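Local coordinates for protein quinone oxidoreductase (PDB 1QOR) that reduces quinones to semiquinones in single-electron steps at the expense of NADPH, working as a homodimer of the zinc-containing alcohol dehydrogenase family, at residues 118-123 and 322-327; 132-137 and 267-272; 155-160 and 166-171; 224-229 and 257-262. One frame throughout, in Å; residues are numbered along the deposited sequence.

In the fold
The four contacts sample the packing of a quinone reductase with the alcohol dehydrogenase fold. Contact 1 joins helix 115-135 to the C-terminal strand 324-326, and contacts 2, 3 and 4 lie within the loop it closes. The same helix runs on to contact 2, whose centre is about 21 Å from that of contact 1, across the middle of the chain. Contacts 3 and 4, in series inside contact 2, both reach the six-stranded parallel sheet of the Rossmann domain, with centres about 19 Å apart. Packing of I156 on S121, W160 on L132 and T262 on T135 links neighbouring contacts. Contacts 2 and 4 also meet the second subunit, so both lie at the dimer interface.

Contact 1 of 4, residues 118-123 and 322-327; sequences AAASFL and SSLLIP
S322 OG donates a 2.7 Å hydrogen bond to A120 O, arriving in the carbonyl plane on a lone pair with a C=O...donor angle of 141°. The hydroxyl is turned anti to its own carbonyl carbon (chi1 -57°), which carries it to the helix while S322 CB rests 4.0 Å from A120 CB. An alanine at this position keeps the CB contact but is likely to leave A120 O without its hydroxyl mate on this side. The helix is kinked here, and L123 N bonds to E64 OE2 in place of the turn before. A water within 2.8 Å of both A119 O and S323 O can link these two carbonyls. L324 closes the apolar part. One of its methyls, CD2, presses on A119 CB at 3.5 Å, tighter than usual van der Waals contact, while a looser 4.4 Å separates it from A120 CB. Beyond the pair, V296 packs on A120 and A37 on A119. L324 bonds through its backbone to Q300 and Y302. Helix 115-135 thus packs, through A119 and A120, on the strand that runs between strands 37-39 and 301-303.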
loop_
_atom_site.group_PDB
_atom_site.type_symbol
_atom_site.label_atom_id
_atom_site.label_comp_id
_atom_site.label_asym_id
_atom_site.label_seq_id
_atom_site.Cartn_x
_atom_site.Cartn_y
_atom_site.Cartn_z
ATOM N N ALA A 118 -5.818 -32.305 -5.204
ATOM C CA ALA A 118 -6.263 -31.127 -5.923
ATOM C C ALA A 118 -7.115 -30.208 -5.034
ATOM O O ALA A 118 -6.835 -29.010 -4.935
ATOM C CB ALA A 118 -7.015 -31.548 -7.169
ATOM N N ALA A 119 -8.089 -30.773 -4.329
ATOM C CA ALA A 119 -8.956 -29.989 -3.451
ATOM C C ALA A 119 -8.227 -29.524 -2.177
ATOM O O ALA A 119 -8.754 -28.692 -1.400
ATOM C CB ALA A 119 -10.209 -30.803 -3.072
ATOM N N ALA A 120 -7.058 -30.104 -1.898
ATOM C CA ALA A 120 -6.317 -29.700 -0.714
ATOM C C ALA A 120 -5.405 -28.489 -1.050
ATOM O O ALA A 120 -4.958 -27.731 -0.160
ATOM C CB ALA A 120 -5.433 -30.886 -0.224
ATOM N N SER A 121 -5.196 -28.245 -2.335
ATOM C CA SER A 121 -4.208 -27.260 -2.688
ATOM C C SER A 121 -4.466 -26.322 -3.829
ATOM O O SER A 121 -3.595 -25.489 -4.115
ATOM C CB SER A 121 -2.960 -28.052 -3.076
ATOM O OG SER A 121 -3.267 -28.817 -4.248
ATOM N N PHE A 122 -5.587 -26.459 -4.526
ATOM C CA PHE A 122 -5.812 -25.577 -5.679
ATOM C C PHE A 122 -6.000 -24.069 -5.338
ATOM O O PHE A 122 -5.233 -23.222 -5.790
ATOM C CB PHE A 122 -6.939 -26.119 -6.577
ATOM C CG PHE A 122 -6.913 -25.555 -7.983
ATOM C CD1 PHE A 122 -5.785 -25.714 -8.793
ATOM C CD2 PHE A 122 -8.003 -24.838 -8.482
ATOM C CE1 PHE A 122 -5.744 -25.164 -10.082
ATOM C CE2 PHE A 122 -7.969 -24.286 -9.768
ATOM C CZ PHE A 122 -6.842 -24.451 -10.566
ATOM N N LEU A 123 -6.997 -23.741 -4.524
ATOM C CA LEU A 123 -7.223 -22.350 -4.131
ATOM C C LEU A 123 -6.006 -21.820 -3.352
ATOM O O LEU A 123 -5.491 -20.763 -3.646
ATOM C CB LEU A 123 -8.487 -22.235 -3.250
ATOM C CG LEU A 123 -9.038 -20.813 -3.027
ATOM C CD1 LEU A 123 -10.568 -20.826 -2.769
ATOM C CD2 LEU A 123 -8.319 -20.178 -1.858
ATOM N N SER A 322 -4.090 -28.491 5.071
ATOM C CA SER A 322 -5.436 -28.522 4.556
ATOM C C SER A 322 -6.408 -29.575 5.125
ATOM O O SER A 322 -6.004 -30.599 5.712
ATOM C CB SER A 322 -5.344 -28.679 3.065
ATOM O OG SER A 322 -4.580 -27.631 2.498
ATOM N N SER A 323 -7.703 -29.252 5.009
ATOM C CA SER A 323 -8.823 -30.096 5.417
ATOM C C SER A 323 -9.639 -30.353 4.158
ATOM O O SER A 323 -9.523 -29.626 3.134
ATOM C CB SER A 323 -9.719 -29.401 6.450
ATOM O OG SER A 323 -9.091 -29.255 7.720
ATOM N N LEU A 324 -10.474 -31.375 4.218
ATOM C CA LEU A 324 -11.298 -31.694 3.075
ATOM C C LEU A 324 -12.652 -32.184 3.513
ATOM O O LEU A 324 -12.811 -32.651 4.644
ATOM C CB LEU A 324 -10.667 -32.820 2.259
ATOM C CG LEU A 324 -9.417 -32.587 1.434
ATOM C CD1 LEU A 324 -8.924 -33.941 0.950
ATOM C CD2 LEU A 324 -9.711 -31.672 0.250
ATOM N N LEU A 325 -13.622 -32.004 2.625
ATOM C CA LEU A 325 -14.968 -32.533 2.811
ATOM C C LEU A 325 -15.106 -33.582 1.699
ATOM O O LEU A 325 -14.768 -33.337 0.524
ATOM C CB LEU A 325 -16.061 -31.464 2.645
ATOM C CG LEU A 325 -16.259 -30.417 3.742
ATOM C CD1 LEU A 325 -17.432 -29.470 3.305
ATOM C CD2 LEU A 325 -16.536 -31.074 5.113
ATOM N N ILE A 326 -15.552 -34.768 2.084
ATOM C CA ILE A 326 -15.722 -35.853 1.121
ATOM C C ILE A 326 -17.208 -36.114 0.940
ATOM O O ILE A 326 -17.913 -36.369 1.922
ATOM C CB ILE A 326 -15.024 -37.171 1.604
ATOM C CG1 ILE A 326 -13.604 -36.862 2.095
ATOM C CG2 ILE A 326 -14.980 -38.182 0.466
ATOM C CD1 ILE A 326 -12.703 -36.247 1.035
ATOM N N PRO A 327 -17.715 -35.914 -0.292
ATOM C CA PRO A 327 -19.103 -36.095 -0.733
ATOM C C PRO A 327 -19.489 -37.568 -0.620
ATOM O O PRO A 327 -20.678 -37.837 -0.342
ATOM C CB PRO A 327 -19.047 -35.711 -2.212
ATOM C CG PRO A 327 -17.915 -34.793 -2.301
ATOM C CD PRO A 327 -16.888 -35.421 -1.403
ATOM O OXT PRO A 327 -18.604 -38.436 -0.847
HETATM O O HOH W 1 -8.745 -27.764 1.238
#

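Contact 2 of 4, residues 132-137 and 267-272; sequences LRKTYE and QGYITT
The ring of Y269 reaches from the short helix 266-269, just after the last strand of the Rossmann sheet, to K134 and T135 at the C-terminal end of helix 115-135. K134 CB lies 3.8 Å from Y269 CE2, so the lysine touches the ring with the root of its chain while its bent aliphatic part leads elsewhere. T135 meets the phenolic end: its OG1 is 3.1 Å from Y269 OH and 3.2 Å from Y269 CZ, and the two side chains cross at about a right angle. The threonine hydroxyl stands anti to its carbonyl carbon (chi1 -58°), which turns OG1 onto the phenol, while CG2 of T135 stays nearby, 3.9 Å from Y269 OH. Around this first shell, Y130, an NADP-binding residue, stacks its ring on Y269, and P264, another residue of the cofactor site, packs beside it. An alanine in place of Y269 would probably open a gap beside T135 and K134 and leave the Y130 ring without its stacking partner. The second subunit completes the surroundings: its R232 packs on both K134 and Y269, and its Y260 hydroxyl bonds to T135 O. On the other side of the contact, the helix end is wound in a wider pi-type turn, and R133 folds back on it: NE and NH2 grip L132 O side-on from the same face of its carbonyl plane, each at 3.0 Å.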
loop_
_atom_site.group_PDB
_atom_site.type_symbol
_atom_site.label_atom_id
_atom_site.label_comp_id
_atom_site.label_asym_id
_atom_site.label_seq_id
_atom_site.Cartn_x
_atom_site.Cartn_y
_atom_site.Cartn_z
ATOM N N LEU A 132 3.839 -14.881 -3.903
ATOM C CA LEU A 132 5.314 -14.955 -3.967
ATOM C C LEU A 132 5.941 -14.607 -5.305
ATOM O O LEU A 132 7.177 -14.401 -5.404
ATOM C CB LEU A 132 5.768 -16.365 -3.583
ATOM C CG LEU A 132 5.311 -16.899 -2.220
ATOM C CD1 LEU A 132 6.031 -18.201 -1.889
ATOM C CD2 LEU A 132 5.629 -15.892 -1.159
ATOM N N ARG A 133 5.107 -14.621 -6.345
ATOM C CA ARG A 133 5.574 -14.339 -7.675
ATOM C C ARG A 133 4.996 -13.063 -8.284
ATOM O O ARG A 133 5.641 -12.472 -9.123
ATOM C CB ARG A 133 5.256 -15.524 -8.590
ATOM C CG ARG A 133 5.580 -16.941 -7.983
ATOM C CD ARG A 133 7.026 -17.323 -8.222
ATOM N NE ARG A 133 7.881 -16.526 -7.372
ATOM C CZ ARG A 133 9.075 -16.026 -7.700
ATOM N NH1 ARG A 133 9.614 -16.256 -8.903
ATOM N NH2 ARG A 133 9.665 -15.207 -6.833
ATOM N N LYS A 134 3.826 -12.602 -7.858
ATOM C CA LYS A 134 3.234 -11.413 -8.478
ATOM C C LYS A 134 3.101 -10.201 -7.571
ATOM O O LYS A 134 3.473 -9.100 -7.948
ATOM C CB LYS A 134 1.838 -11.730 -9.029
ATOM C CG LYS A 134 1.724 -12.946 -9.925
ATOM C CD LYS A 134 2.608 -12.831 -11.126
ATOM C CE LYS A 134 2.090 -13.728 -12.271
ATOM N NZ LYS A 134 3.166 -13.968 -13.299
ATOM N N THR A 135 2.503 -10.379 -6.406
ATOM C CA THR A 135 2.311 -9.261 -5.482
ATOM C C THR A 135 3.656 -8.613 -5.133
ATOM O O THR A 135 3.789 -7.382 -5.006
ATOM C CB THR A 135 1.592 -9.749 -4.231
ATOM O OG1 THR A 135 0.343 -10.330 -4.618
ATOM C CG2 THR A 135 1.397 -8.618 -3.226
ATOM N N TYR A 136 4.648 -9.470 -4.971
ATOM C CA TYR A 136 6.009 -9.064 -4.672
ATOM C C TYR A 136 6.830 -10.276 -5.140
ATOM O O TYR A 136 6.449 -11.415 -4.864
ATOM C CB TYR A 136 6.160 -8.830 -3.180
ATOM C CG TYR A 136 7.584 -8.582 -2.767
ATOM C CD1 TYR A 136 8.447 -9.643 -2.484
ATOM C CD2 TYR A 136 8.060 -7.299 -2.629
ATOM C CE1 TYR A 136 9.738 -9.429 -2.077
ATOM C CE2 TYR A 136 9.347 -7.067 -2.218
ATOM C CZ TYR A 136 10.185 -8.139 -1.944
ATOM O OH TYR A 136 11.466 -7.885 -1.545
ATOM N N GLU A 137 7.903 -10.048 -5.883
ATOM C CA GLU A 137 8.696 -11.153 -6.372
ATOM C C GLU A 137 9.821 -11.587 -5.428
ATOM O O GLU A 137 10.866 -10.974 -5.378
ATOM C CB GLU A 137 9.260 -10.793 -7.715
ATOM C CG GLU A 137 9.956 -11.921 -8.362
ATOM C CD GLU A 137 10.444 -11.553 -9.746
ATOM O OE1 GLU A 137 11.031 -10.451 -9.896
ATOM O OE2 GLU A 137 10.223 -12.357 -10.688
ATOM N N GLN A 267 -9.367 -13.057 -6.769
ATOM C CA GLN A 267 -10.063 -12.438 -7.894
ATOM C C GLN A 267 -9.266 -11.298 -8.502
ATOM O O GLN A 267 -9.426 -11.019 -9.685
ATOM C CB GLN A 267 -11.400 -11.849 -7.487
ATOM C CG GLN A 267 -12.255 -12.740 -6.691
ATOM C CD GLN A 267 -11.907 -12.665 -5.227
ATOM O OE1 GLN A 267 -11.379 -13.646 -4.645
ATOM N NE2 GLN A 267 -12.183 -11.499 -4.603
ATOM N N GLY A 268 -8.483 -10.577 -7.698
ATOM C CA GLY A 268 -7.706 -9.486 -8.246
ATOM C C GLY A 268 -6.516 -9.926 -9.094
ATOM O O GLY A 268 -5.966 -9.118 -9.856
ATOM N N TYR A 269 -6.125 -11.196 -8.993
ATOM C CA TYR A 269 -4.942 -11.699 -9.700
ATOM C C TYR A 269 -5.173 -12.805 -10.732
ATOM O O TYR A 269 -4.443 -12.882 -11.721
ATOM C CB TYR A 269 -3.908 -12.180 -8.677
ATOM C CG TYR A 269 -3.125 -11.071 -7.999
ATOM C CD1 TYR A 269 -3.663 -10.347 -6.904
ATOM C CD2 TYR A 269 -1.857 -10.740 -8.450
ATOM C CE1 TYR A 269 -2.941 -9.324 -6.297
ATOM C CE2 TYR A 269 -1.118 -9.715 -7.844
ATOM C CZ TYR A 269 -1.660 -9.017 -6.788
ATOM O OH TYR A 269 -0.921 -7.989 -6.295
ATOM N N ILE A 270 -6.119 -13.700 -10.463
ATOM C CA ILE A 270 -6.445 -14.791 -11.384
ATOM C C ILE A 270 -7.821 -14.407 -11.982
ATOM O O ILE A 270 -8.871 -14.742 -11.451
ATOM C CB ILE A 270 -6.516 -16.166 -10.635
ATOM C CG1 ILE A 270 -5.192 -16.453 -9.887
ATOM C CG2 ILE A 270 -6.829 -17.297 -11.648
ATOM C CD1 ILE A 270 -3.965 -16.418 -10.721
ATOM N N THR A 271 -7.776 -13.702 -13.094
ATOM C CA THR A 271 -8.961 -13.159 -13.720
ATOM C C THR A 271 -9.324 -13.747 -15.077
ATOM O O THR A 271 -10.495 -13.789 -15.429
ATOM C CB THR A 271 -8.812 -11.601 -13.857
ATOM O OG1 THR A 271 -7.849 -11.285 -14.881
ATOM C CG2 THR A 271 -8.295 -10.986 -12.534
ATOM N N THR A 272 -8.338 -14.152 -15.859
ATOM C CA THR A 272 -8.612 -14.732 -17.165
ATOM C C THR A 272 -8.269 -16.230 -17.183
ATOM O O THR A 272 -7.643 -16.757 -16.250
ATOM C CB THR A 272 -7.796 -14.034 -18.241
ATOM O OG1 THR A 272 -6.411 -14.331 -18.036
ATOM C CG2 THR A 272 -7.968 -12.537 -18.148
#

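Contact 3 of 4, residues 155-160 and 166-171; sequences LIACQW and AKLIGT
A157 is the first residue of helix 152-164 here to meet strand 167-172, and both its backbone and its methyl take part: A157 O is 3.8 Å from L168 CD1, and A157 CB is 4.3 Å from the same methyl. The next residue, C158, takes the other branch of the leucine, its SG resting 4.0 Å from L168 CD2. L168 thus spreads its two methyls over successive residues of the helix. With its CG trans to the backbone nitrogen (chi1 -179°), the fork is thrown out from the strand toward the helix. There is no hydrogen bond between the segments; the join is purely van der Waals. G170, two residues on, has no side chain to add; a CB there would stand only 3.2 Å from L168 CD2. Q159 looks away from the strand and bends back on its own helix, NE2 donating to L155 O at 3.1 Å from well above the carbonyl plane, while its OE1 accepts from K293 N. W160 packs on V128 of helix 115-135 and on I292 of a loop. L168 also touches F144 and F146 of the adjoining strand 143-146, and F146 reaches A157 as well. Strand 143-146, helix 152-164 and strand 167-172 make the first beta-alpha-beta unit of the Rossmann fold, whose helix starts with the NADP-binding residues G152 and V153.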
loop_
_atom_site.group_PDB
_atom_site.type_symbol
_atom_site.label_atom_id
_atom_site.label_comp_id
_atom_site.label_asym_id
_atom_site.label_seq_id
_atom_site.Cartn_x
_atom_site.Cartn_y
_atom_site.Cartn_z
ATOM N N LEU A 155 1.697 -24.038 5.008
ATOM C CA LEU A 155 2.505 -25.193 4.648
ATOM C C LEU A 155 2.877 -25.221 3.159
ATOM O O LEU A 155 3.990 -25.669 2.794
ATOM C CB LEU A 155 1.812 -26.485 5.110
ATOM C CG LEU A 155 2.448 -27.332 6.237
ATOM C CD1 LEU A 155 3.382 -26.563 7.220
ATOM C CD2 LEU A 155 1.351 -28.094 6.952
ATOM N N ILE A 156 1.983 -24.733 2.285
ATOM C CA ILE A 156 2.315 -24.676 0.868
ATOM C C ILE A 156 3.347 -23.549 0.680
ATOM O O ILE A 156 4.299 -23.668 -0.111
ATOM C CB ILE A 156 1.072 -24.399 -0.018
ATOM C CG1 ILE A 156 0.144 -25.607 -0.013
ATOM C CG2 ILE A 156 1.488 -24.071 -1.441
ATOM C CD1 ILE A 156 -1.230 -25.352 -0.698
ATOM N N ALA A 157 3.161 -22.447 1.404
ATOM C CA ALA A 157 4.091 -21.330 1.287
ATOM C C ALA A 157 5.522 -21.768 1.719
ATOM O O ALA A 157 6.514 -21.398 1.093
ATOM C CB ALA A 157 3.596 -20.133 2.118
ATOM N N CYS A 158 5.625 -22.523 2.803
ATOM C CA CYS A 158 6.931 -23.022 3.259
ATOM C C CYS A 158 7.704 -23.809 2.142
ATOM O O CYS A 158 8.871 -23.529 1.861
ATOM C CB CYS A 158 6.714 -23.923 4.464
ATOM S SG CYS A 158 6.314 -23.054 5.964
ATOM N N GLN A 159 6.997 -24.720 1.461
ATOM C CA GLN A 159 7.552 -25.581 0.443
ATOM C C GLN A 159 7.878 -24.838 -0.796
ATOM O O GLN A 159 8.909 -25.111 -1.433
ATOM C CB GLN A 159 6.597 -26.732 0.177
ATOM C CG GLN A 159 6.257 -27.502 1.453
ATOM C CD GLN A 159 5.333 -28.683 1.228
ATOM O OE1 GLN A 159 5.768 -29.738 0.732
ATOM N NE2 GLN A 159 4.033 -28.526 1.603
ATOM N N TRP A 160 7.013 -23.885 -1.171
ATOM C CA TRP A 160 7.286 -23.081 -2.358
ATOM C C TRP A 160 8.490 -22.135 -2.116
ATOM O O TRP A 160 9.364 -22.004 -2.983
ATOM C CB TRP A 160 6.040 -22.302 -2.808
ATOM C CG TRP A 160 6.059 -22.029 -4.257
ATOM C CD1 TRP A 160 7.148 -21.666 -5.022
ATOM C CD2 TRP A 160 4.936 -22.103 -5.162
ATOM N NE1 TRP A 160 6.758 -21.507 -6.350
ATOM C CE2 TRP A 160 5.412 -21.766 -6.456
ATOM C CE3 TRP A 160 3.579 -22.428 -5.002
ATOM C CZ2 TRP A 160 4.574 -21.746 -7.583
ATOM C CZ3 TRP A 160 2.748 -22.414 -6.117
ATOM C CH2 TRP A 160 3.250 -22.074 -7.394
ATOM N N ALA A 166 14.485 -19.459 -1.010
ATOM C CA ALA A 166 14.310 -18.274 -0.209
ATOM C C ALA A 166 14.245 -18.641 1.247
ATOM O O ALA A 166 14.107 -19.815 1.589
ATOM C CB ALA A 166 13.067 -17.545 -0.648
ATOM N N LYS A 167 14.290 -17.626 2.107
ATOM C CA LYS A 167 14.289 -17.852 3.536
ATOM C C LYS A 167 13.061 -17.350 4.298
ATOM O O LYS A 167 13.048 -16.279 4.899
ATOM C CB LYS A 167 15.588 -17.317 4.156
ATOM C CG LYS A 167 16.887 -17.968 3.606
ATOM C CD LYS A 167 18.078 -17.351 4.344
ATOM C CE LYS A 167 19.428 -17.863 3.863
ATOM N NZ LYS A 167 19.439 -19.340 3.773
ATOM N N LEU A 168 12.047 -18.187 4.323
ATOM C CA LEU A 168 10.833 -17.851 5.004
ATOM C C LEU A 168 11.016 -17.949 6.511
ATOM O O LEU A 168 11.528 -18.958 7.014
ATOM C CB LEU A 168 9.692 -18.800 4.534
ATOM C CG LEU A 168 8.251 -18.651 5.090
ATOM C CD1 LEU A 168 7.283 -19.016 3.979
ATOM C CD2 LEU A 168 7.969 -19.473 6.340
ATOM N N ILE A 169 10.630 -16.891 7.217
ATOM C CA ILE A 169 10.640 -16.872 8.667
ATOM C C ILE A 169 9.118 -16.963 8.969
ATOM O O ILE A 169 8.362 -16.058 8.616
ATOM C CB ILE A 169 11.234 -15.533 9.184
ATOM C CG1 ILE A 169 12.683 -15.364 8.710
ATOM C CG2 ILE A 169 11.023 -15.377 10.683
ATOM C CD1 ILE A 169 13.180 -13.906 8.794
ATOM N N GLY A 170 8.645 -18.064 9.543
ATOM C CA GLY A 170 7.217 -18.209 9.784
ATOM C C GLY A 170 6.833 -17.982 11.222
ATOM O O GLY A 170 7.730 -17.956 12.064
ATOM N N THR A 171 5.550 -17.704 11.488
ATOM C CA THR A 171 5.060 -17.543 12.853
ATOM C C THR A 171 4.010 -18.615 12.997
ATOM O O THR A 171 3.300 -18.891 12.035
ATOM C CB THR A 171 4.352 -16.173 13.114
ATOM O OG1 THR A 171 3.243 -16.022 12.228
ATOM C CG2 THR A 171 5.320 -15.014 12.922
#

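Contact 4 of 4, residues 224-229 and 257-262; sequences RSLDCL and GSLYVT
L229 and L259 bring the two backbones closest, with their CA atoms 8.0 Å apart, too far for bonds between main chains, so the contact rests on side chains. L259 pushes its fork between two leucines of the other segment. One methyl, CD1, lies 4.0 Å from L226 CD2 and just as far from L226 O; the other, CD2, sits 4.0 Å from L229 CB. The side chain stands with CG anti to its carbonyl carbon (chi1 -55°), and this directs the fork at the end of helix 222-227. That end is fastened from within, since C228 N bonds back to S225 O at 3.0 Å and L229 N to L226 O at 3.3 Å. L226 and L229 both also pack on M235, and L229 reaches V210 and V213. Helix 222-227 is the connection between strands 210-215 and 233-237 of the Rossmann sheet, and its end leans on L259, the residue that leads into strand 260-262, the outermost strand on this side within the chain. G257, at positive phi, closes the preceding helix in a Schellman motif; a side chain at these backbone angles would collide with the preceding carbonyl oxygen. Next to it K256 forms a salt bridge with D227. At its outer edge the sheet continues into the second subunit: Y260, V261 and T262 pair antiparallel with a strand of that chain, V261 packs on V261 of that chain, and L259 O accepts from the hydroxyl OG1 of its T262.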
loop_
_atom_site.group_PDB
_atom_site.type_symbol
_atom_site.label_atom_id
_atom_site.label_comp_id
_atom_site.label_asym_id
_atom_site.label_seq_id
_atom_site.Cartn_x
_atom_site.Cartn_y
_atom_site.Cartn_z
ATOM N N ARG A 224 2.512 -5.348 15.143
ATOM C CA ARG A 224 3.761 -6.119 15.196
ATOM C C ARG A 224 4.382 -6.302 13.791
ATOM O O ARG A 224 5.570 -6.010 13.594
ATOM C CB ARG A 224 3.556 -7.457 15.939
ATOM C CG ARG A 224 3.444 -7.235 17.448
ATOM C CD ARG A 224 3.138 -8.480 18.292
ATOM N NE ARG A 224 1.851 -9.070 17.949
ATOM C CZ ARG A 224 1.499 -10.326 18.232
ATOM N NH1 ARG A 224 2.329 -11.128 18.890
ATOM N NH2 ARG A 224 0.363 -10.826 17.749
ATOM N N SER A 225 3.546 -6.595 12.786
ATOM C CA SER A 225 4.043 -6.773 11.438
ATOM C C SER A 225 4.637 -5.501 10.839
ATOM O O SER A 225 5.697 -5.546 10.173
ATOM C CB SER A 225 2.955 -7.322 10.562
ATOM O OG SER A 225 2.657 -8.661 10.937
ATOM N N LEU A 226 3.985 -4.350 11.076
ATOM C CA LEU A 226 4.516 -3.097 10.540
ATOM C C LEU A 226 5.904 -2.814 11.158
ATOM O O LEU A 226 6.813 -2.299 10.491
ATOM C CB LEU A 226 3.537 -1.943 10.804
ATOM C CG LEU A 226 2.169 -2.065 10.085
ATOM C CD1 LEU A 226 1.304 -0.851 10.436
ATOM C CD2 LEU A 226 2.327 -2.166 8.565
ATOM N N ASP A 227 6.055 -3.175 12.432
ATOM C CA ASP A 227 7.310 -3.019 13.135
ATOM C C ASP A 227 8.433 -3.970 12.629
ATOM O O ASP A 227 9.597 -3.772 12.982
ATOM C CB ASP A 227 7.098 -3.220 14.638
ATOM C CG ASP A 227 6.569 -1.971 15.327
ATOM O OD1 ASP A 227 6.767 -0.851 14.791
ATOM O OD2 ASP A 227 5.961 -2.108 16.421
ATOM N N CYS A 228 8.112 -4.970 11.803
ATOM C CA CYS A 228 9.147 -5.891 11.282
ATOM C C CYS A 228 9.622 -5.471 9.921
ATOM O O CYS A 228 10.428 -6.161 9.307
ATOM C CB CYS A 228 8.607 -7.316 11.155
ATOM S SG CYS A 228 8.166 -7.971 12.748
ATOM N N LEU A 229 9.226 -4.282 9.492
ATOM C CA LEU A 229 9.540 -3.861 8.129
ATOM C C LEU A 229 10.576 -2.782 7.942
ATOM O O LEU A 229 10.663 -1.871 8.735
ATOM C CB LEU A 229 8.224 -3.421 7.463
ATOM C CG LEU A 229 7.465 -4.065 6.287
ATOM C CD1 LEU A 229 7.924 -5.380 5.767
ATOM C CD2 LEU A 229 5.975 -4.025 6.632
ATOM N N GLY A 257 7.880 4.213 8.539
ATOM C CA GLY A 257 8.874 4.162 7.472
ATOM C C GLY A 257 8.445 4.336 6.023
ATOM O O GLY A 257 9.161 3.854 5.125
ATOM N N SER A 258 7.340 5.065 5.761
ATOM C CA SER A 258 6.841 5.271 4.388
ATOM C C SER A 258 6.601 3.901 3.740
ATOM O O SER A 258 7.038 3.625 2.629
ATOM C CB SER A 258 7.851 6.062 3.563
ATOM O OG SER A 258 8.024 7.384 4.075
ATOM N N LEU A 259 5.867 3.060 4.456
ATOM C CA LEU A 259 5.572 1.710 4.031
ATOM C C LEU A 259 4.451 1.656 2.997
ATOM O O LEU A 259 3.714 2.643 2.804
ATOM C CB LEU A 259 5.120 0.917 5.261
ATOM C CG LEU A 259 6.062 0.895 6.484
ATOM C CD1 LEU A 259 5.454 0.109 7.649
ATOM C CD2 LEU A 259 7.389 0.269 6.049
ATOM N N TYR A 260 4.405 0.529 2.275
ATOM C CA TYR A 260 3.340 0.237 1.333
ATOM C C TYR A 260 2.491 -0.892 1.959
ATOM O O TYR A 260 2.968 -1.682 2.791
ATOM C CB TYR A 260 3.843 -0.258 0.008
ATOM C CG TYR A 260 4.639 0.715 -0.818
ATOM C CD1 TYR A 260 5.945 1.063 -0.464
ATOM C CD2 TYR A 260 4.149 1.179 -2.046
ATOM C CE1 TYR A 260 6.738 1.823 -1.313
ATOM C CE2 TYR A 260 4.947 1.952 -2.905
ATOM C CZ TYR A 260 6.220 2.254 -2.524
ATOM O OH TYR A 260 6.986 2.985 -3.362
ATOM N N VAL A 261 1.196 -0.877 1.669
ATOM C CA VAL A 261 0.314 -1.938 2.112
ATOM C C VAL A 261 -0.667 -2.257 0.973
ATOM O O VAL A 261 -1.048 -1.375 0.184
ATOM C CB VAL A 261 -0.366 -1.633 3.472
ATOM C CG1 VAL A 261 -1.087 -0.349 3.415
ATOM C CG2 VAL A 261 -1.362 -2.756 3.837
ATOM N N THR A 262 -1.009 -3.533 0.837
ATOM C CA THR A 262 -1.933 -3.953 -0.196
ATOM C C THR A 262 -2.766 -5.016 0.454
ATOM O O THR A 262 -2.327 -5.614 1.441
ATOM C CB THR A 262 -1.228 -4.506 -1.446
ATOM O OG1 THR A 262 -2.213 -4.864 -2.434
ATOM C CG2 THR A 262 -0.359 -5.745 -1.097
#